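Local coordinates for iron-regulated outer membrane protein (Neisseria meningitidis, PDB 4B7O) that transports iron across the outer membrane as a TonB-dependent transporter, probably in siderophore-bound form, at residues A[111-115]-A[629-633]; A[565-570]-A[620-626]. One frame throughout, in Å; residues are numbered along the deposited sequence.

Interaction 1: residues A[111-115]-A[629-633]; sequences GMGQN and PEFGA
Two glycines, G113 and G632, let the chains of 111-115 and 629-633 close to a CA-CA distance of 4.0 Å, and backbone bonds do most of the joining. G113 N gives its hydrogen to F631 O at 2.8 Å. N115 N reaches E630 O at 2.8 Å, while A633 N returns a more bent bond to G111 O (3.1 Å, 142° at the hydrogen). M112 and G632 form a single beta bridge. This is the tight part: G632 CA lies 3.1 Å from G111 O, in a CA-H...O contact, and 3.5 Å from G113 N, so the backbones meet with no side chain between them. The looser part lies at N115, whose CG stands anti to the backbone N (chi1 168°), so that its amide passes obliquely by the F631 ring, the planes 52° apart. The extended E630 side chain crosses that of N115 at a slant, its OE2 3.4 Å from N115 CB. No side of the contact is open to solvent: all ten residues are buried, and E630 OE1 has a weak hydrogen bond from Q129. Such a junction, a plug-domain strand held by a loop of the barrel, belongs to the plug-in-barrel fold of TonB-dependent transporters.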
loop_
_atom_site.group_PDB
_atom_site.type_symbol
_atom_site.label_atom_id
_atom_site.label_comp_id
_atom_site.label_asym_id
_atom_site.label_seq_id
_atom_site.Cartn_x
_atom_site.Cartn_y
_atom_site.Cartn_z
ATOM N N GLY A 111 9.840 2.788 -7.229
ATOM C CA GLY A 111 9.597 4.173 -7.652
ATOM C C GLY A 111 8.165 4.499 -8.054
ATOM O O GLY A 111 7.880 5.627 -8.398
ATOM N N MET A 112 7.253 3.530 -8.060
ATOM C CA MET A 112 5.902 3.834 -8.532
ATOM C C MET A 112 5.066 4.030 -7.326
ATOM O O MET A 112 5.273 3.323 -6.316
ATOM C CB MET A 112 5.348 2.727 -9.383
ATOM C CG MET A 112 6.170 2.424 -10.609
ATOM S SD MET A 112 6.219 3.815 -11.765
ATOM C CE MET A 112 4.551 3.850 -12.351
ATOM N N GLY A 113 4.183 5.028 -7.377
ATOM C CA GLY A 113 3.441 5.432 -6.161
ATOM C C GLY A 113 2.069 4.760 -6.010
ATOM O O GLY A 113 1.675 3.911 -6.843
ATOM N N GLN A 114 1.302 5.172 -4.993
ATOM C CA GLN A 114 0.011 4.495 -4.718
ATOM C C GLN A 114 -1.075 4.716 -5.758
ATOM O O GLN A 114 -2.109 4.055 -5.727
ATOM C CB GLN A 114 -0.524 4.851 -3.368
ATOM C CG GLN A 114 0.224 4.157 -2.265
ATOM C CD GLN A 114 0.082 4.871 -0.931
ATOM O OE1 GLN A 114 0.472 6.054 -0.777
ATOM N NE2 GLN A 114 -0.486 4.163 0.043
ATOM N N ASN A 115 -0.858 5.642 -6.675
ATOM C CA ASN A 115 -1.708 5.677 -7.830
ATOM C C ASN A 115 -1.664 4.336 -8.616
ATOM O O ASN A 115 -2.621 3.986 -9.286
ATOM C CB ASN A 115 -1.352 6.866 -8.706
ATOM C CG ASN A 115 -2.013 6.802 -10.066
ATOM O OD1 ASN A 115 -3.193 7.106 -10.211
ATOM N ND2 ASN A 115 -1.255 6.399 -11.067
ATOM N N PRO A 629 3.714 12.674 -5.777
ATOM C CA PRO A 629 4.285 11.430 -5.212
ATOM C C PRO A 629 3.371 10.213 -5.368
ATOM O O PRO A 629 3.847 9.080 -5.330
ATOM C CB PRO A 629 4.471 11.747 -3.707
ATOM C CG PRO A 629 3.878 13.119 -3.457
ATOM C CD PRO A 629 3.819 13.797 -4.813
ATOM N N GLU A 630 2.074 10.465 -5.458
ATOM C CA GLU A 630 1.059 9.477 -5.780
ATOM C C GLU A 630 1.486 8.608 -7.010
ATOM O O GLU A 630 1.324 7.395 -7.003
ATOM C CB GLU A 630 -0.220 10.253 -6.110
ATOM C CG GLU A 630 -1.477 9.416 -6.221
ATOM C CD GLU A 630 -2.568 10.115 -7.023
ATOM O OE1 GLU A 630 -2.646 11.390 -6.987
ATOM O OE2 GLU A 630 -3.351 9.374 -7.704
ATOM N N PHE A 631 1.995 9.268 -8.058
ATOM C CA PHE A 631 2.498 8.598 -9.265
ATOM C C PHE A 631 3.841 7.933 -9.040
ATOM O O PHE A 631 4.102 6.857 -9.552
ATOM C CB PHE A 631 2.544 9.572 -10.448
ATOM C CG PHE A 631 1.194 10.136 -10.748
ATOM C CD1 PHE A 631 0.253 9.340 -11.402
ATOM C CD2 PHE A 631 0.812 11.411 -10.253
ATOM C CE1 PHE A 631 -1.005 9.804 -11.637
ATOM C CE2 PHE A 631 -0.481 11.890 -10.462
ATOM C CZ PHE A 631 -1.389 11.071 -11.152
ATOM N N GLY A 632 4.701 8.591 -8.294
ATOM C CA GLY A 632 5.935 7.954 -7.928
ATOM C C GLY A 632 6.952 9.012 -7.694
ATOM O O GLY A 632 6.606 10.199 -7.745
ATOM N N ALA A 633 8.180 8.564 -7.420
ATOM C CA ALA A 633 9.343 9.418 -7.227
ATOM C C ALA A 633 10.569 8.687 -7.777
ATOM O O ALA A 633 10.625 7.431 -7.732
ATOM C CB ALA A 633 9.556 9.684 -5.744
#

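Interaction 2: residues A[565-570]-A[620-626]; sequences ALANPQ and HPKKLLS
H620 and Q570 make the shorter of the two hydrogen bonds that join 565-570 to 620-626: NE2 of H620 donates to OE1 of Q570 at 2.7 Å. The oxygen lies in the plane of the imidazole, and the donor in turn lies in the plane of the amide carbonyl, although the two flat groups themselves are turned 64° apart. Both ends are steadied. The other ring nitrogen, H620 ND1, accepts from K622 N at 3.2 Å, also close to the ring plane, and Q570 NE2 is bonded to E580, so the rotation of the ring and that of the amide are each fixed by a second partner. The second bond is between backbones, N568 N to L624 O at 2.9 Å.

These bonds fasten the loop that follows strand 603-618 to the end of strand 551-567 and to the short strand 569-570 beyond the corner at N568. All of these belong to the beta-barrel domain of the TonB-dependent receptor family, in which strand 578-600 pairs with the strands on both sides of the corner.

Around the polar pair the packing is supplied chiefly by L624. With its CG anti to the carbonyl carbon (chi1 -56°), it sets CD1 over the centre of one face of the H620 ring, 3.3 Å above the plane, and CD2 3.4 Å from P569 O. The same CD1 meets CB of Q570. Farther along, A567 CB fits against L624 O and L625 CD2, the latter at 3.6 Å, and touches S626. A565 CB makes a wider apolar contact with the same L625 methyl, while beyond it L625 leans on F616 and L669.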
loop_
_atom_site.group_PDB
_atom_site.type_symbol
_atom_site.label_atom_id
_atom_site.label_comp_id
_atom_site.label_asym_id
_atom_site.label_seq_id
_atom_site.Cartn_x
_atom_site.Cartn_y
_atom_site.Cartn_z
ATOM N N ALA A 565 -1.123 6.378 -19.949
ATOM C CA ALA A 565 -1.146 6.827 -18.549
ATOM C C ALA A 565 -2.125 7.972 -18.392
ATOM O O ALA A 565 -2.232 8.822 -19.286
ATOM C CB ALA A 565 0.237 7.289 -18.145
ATOM N N LEU A 566 -2.813 8.022 -17.259
ATOM C CA LEU A 566 -3.681 9.173 -16.941
ATOM C C LEU A 566 -3.197 9.931 -15.734
ATOM O O LEU A 566 -2.820 9.353 -14.695
ATOM C CB LEU A 566 -5.127 8.768 -16.702
ATOM C CG LEU A 566 -5.773 7.762 -17.640
ATOM C CD1 LEU A 566 -5.653 6.407 -17.018
ATOM C CD2 LEU A 566 -7.235 8.078 -17.764
ATOM N N ALA A 567 -3.233 11.240 -15.845
ATOM C CA ALA A 567 -2.910 12.022 -14.687
ATOM C C ALA A 567 -3.957 13.142 -14.454
ATOM O O ALA A 567 -4.966 12.919 -13.807
ATOM C CB ALA A 567 -1.505 12.566 -14.829
ATOM N N ASN A 568 -3.692 14.335 -14.969
ATOM C CA ASN A 568 -4.630 15.448 -14.900
ATOM C C ASN A 568 -5.682 15.348 -16.035
ATOM O O ASN A 568 -5.488 14.627 -17.051
ATOM C CB ASN A 568 -3.871 16.794 -15.008
ATOM C CG ASN A 568 -2.933 17.044 -13.838
ATOM O OD1 ASN A 568 -3.252 16.735 -12.704
ATOM N ND2 ASN A 568 -1.776 17.617 -14.113
ATOM N N PRO A 569 -6.813 16.055 -15.854
ATOM C CA PRO A 569 -7.860 16.165 -16.894
ATOM C C PRO A 569 -7.566 17.339 -17.872
ATOM O O PRO A 569 -6.944 18.331 -17.441
ATOM C CB PRO A 569 -9.153 16.392 -16.070
ATOM C CG PRO A 569 -8.743 16.416 -14.597
ATOM C CD PRO A 569 -7.247 16.631 -14.558
ATOM N N GLN A 570 -7.953 17.215 -19.156
ATOM C CA GLN A 570 -7.861 18.339 -20.151
ATOM C C GLN A 570 -9.135 19.199 -20.108
ATOM O O GLN A 570 -10.201 18.736 -19.607
ATOM C CB GLN A 570 -7.716 17.782 -21.565
ATOM C CG GLN A 570 -8.755 16.703 -21.887
ATOM C CD GLN A 570 -8.666 16.156 -23.319
ATOM O OE1 GLN A 570 -7.577 16.037 -23.893
ATOM N NE2 GLN A 570 -9.809 15.800 -23.887
ATOM N N HIS A 620 0.745 14.790 -24.716
ATOM C CA HIS A 620 -0.447 15.637 -24.857
ATOM C C HIS A 620 -0.046 17.080 -24.812
ATOM O O HIS A 620 0.686 17.511 -23.903
ATOM C CB HIS A 620 -1.477 15.274 -23.793
ATOM C CG HIS A 620 -2.790 16.048 -23.870
ATOM N ND1 HIS A 620 -2.859 17.409 -23.734
ATOM C CD2 HIS A 620 -4.126 15.590 -23.987
ATOM C CE1 HIS A 620 -4.164 17.797 -23.806
ATOM N NE2 HIS A 620 -4.936 16.682 -23.945
ATOM N N PRO A 621 -0.514 17.856 -25.810
ATOM C CA PRO A 621 -0.123 19.252 -25.984
ATOM C C PRO A 621 -0.001 20.048 -24.679
ATOM O O PRO A 621 1.063 20.627 -24.439
ATOM C CB PRO A 621 -1.218 19.850 -26.917
ATOM C CG PRO A 621 -1.948 18.686 -27.511
ATOM C CD PRO A 621 -1.455 17.405 -26.859
ATOM N N LYS A 622 -1.053 20.079 -23.843
ATOM C CA LYS A 622 -0.980 20.829 -22.564
ATOM C C LYS A 622 -0.587 19.806 -21.500
ATOM O O LYS A 622 -1.456 19.212 -20.883
ATOM C CB LYS A 622 -2.342 21.461 -22.211
ATOM C CG LYS A 622 -3.066 22.202 -23.339
ATOM C CD LYS A 622 -2.292 23.453 -23.777
ATOM C CE LYS A 622 -3.138 24.359 -24.668
ATOM N NZ LYS A 622 -2.277 25.417 -25.250
ATOM N N LYS A 623 0.713 19.593 -21.308
ATOM C CA LYS A 623 1.250 18.348 -20.727
ATOM C C LYS A 623 0.586 17.957 -19.422
ATOM O O LYS A 623 0.851 18.569 -18.381
ATOM C CB LYS A 623 2.741 18.531 -20.475
ATOM C CG LYS A 623 3.535 18.846 -21.729
ATOM C CD LYS A 623 4.922 19.304 -21.349
ATOM C CE LYS A 623 5.054 20.808 -21.498
ATOM N NZ LYS A 623 6.268 21.286 -20.782
ATOM N N LEU A 624 -0.280 16.945 -19.476
ATOM C CA LEU A 624 -1.140 16.660 -18.351
ATOM C C LEU A 624 -0.588 15.649 -17.390
ATOM O O LEU A 624 -1.341 15.251 -16.485
ATOM C CB LEU A 624 -2.502 16.180 -18.796
ATOM C CG LEU A 624 -3.235 17.121 -19.746
ATOM C CD1 LEU A 624 -4.207 16.310 -20.600
ATOM C CD2 LEU A 624 -3.885 18.303 -19.016
ATOM N N LEU A 625 0.677 15.208 -17.574
ATOM C CA LEU A 625 1.282 14.248 -16.629
ATOM C C LEU A 625 1.780 14.931 -15.345
ATOM O O LEU A 625 2.328 16.024 -15.397
ATOM C CB LEU A 625 2.393 13.384 -17.282
ATOM C CG LEU A 625 1.880 12.232 -18.150
ATOM C CD1 LEU A 625 2.929 11.181 -18.431
ATOM C CD2 LEU A 625 0.684 11.543 -17.560
ATOM N N SER A 626 1.674 14.242 -14.216
ATOM C CA SER A 626 1.945 14.846 -12.887
ATOM C C SER A 626 3.164 14.321 -12.108
ATOM O O SER A 626 3.397 13.112 -12.071
ATOM C CB SER A 626 0.711 14.647 -12.004
ATOM O OG SER A 626 0.891 15.293 -10.747
#

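Both contacts draw on the loop between strands 603-618 and 638-647, but they fasten it to different parts of the fold. The centre of interaction 1 lies about 11 Å from the centre of the chain, and this buried contact joins plug to barrel; that of interaction 2 lies about 24 Å from it, and the partly buried contact joins barrel to barrel. Their chemistry follows: closely apposed backbones with glycines in the core, against one backbone bond and one side-chain hydrogen bond, with leucine and alanine packing, farther out. F631 connects them, CE2 packed 3.4 Å from S626 CB and CZ 4.0 Å from A567 CA. In sequence, 565-570 and 620-626 both fall between 111-115 and 629-633.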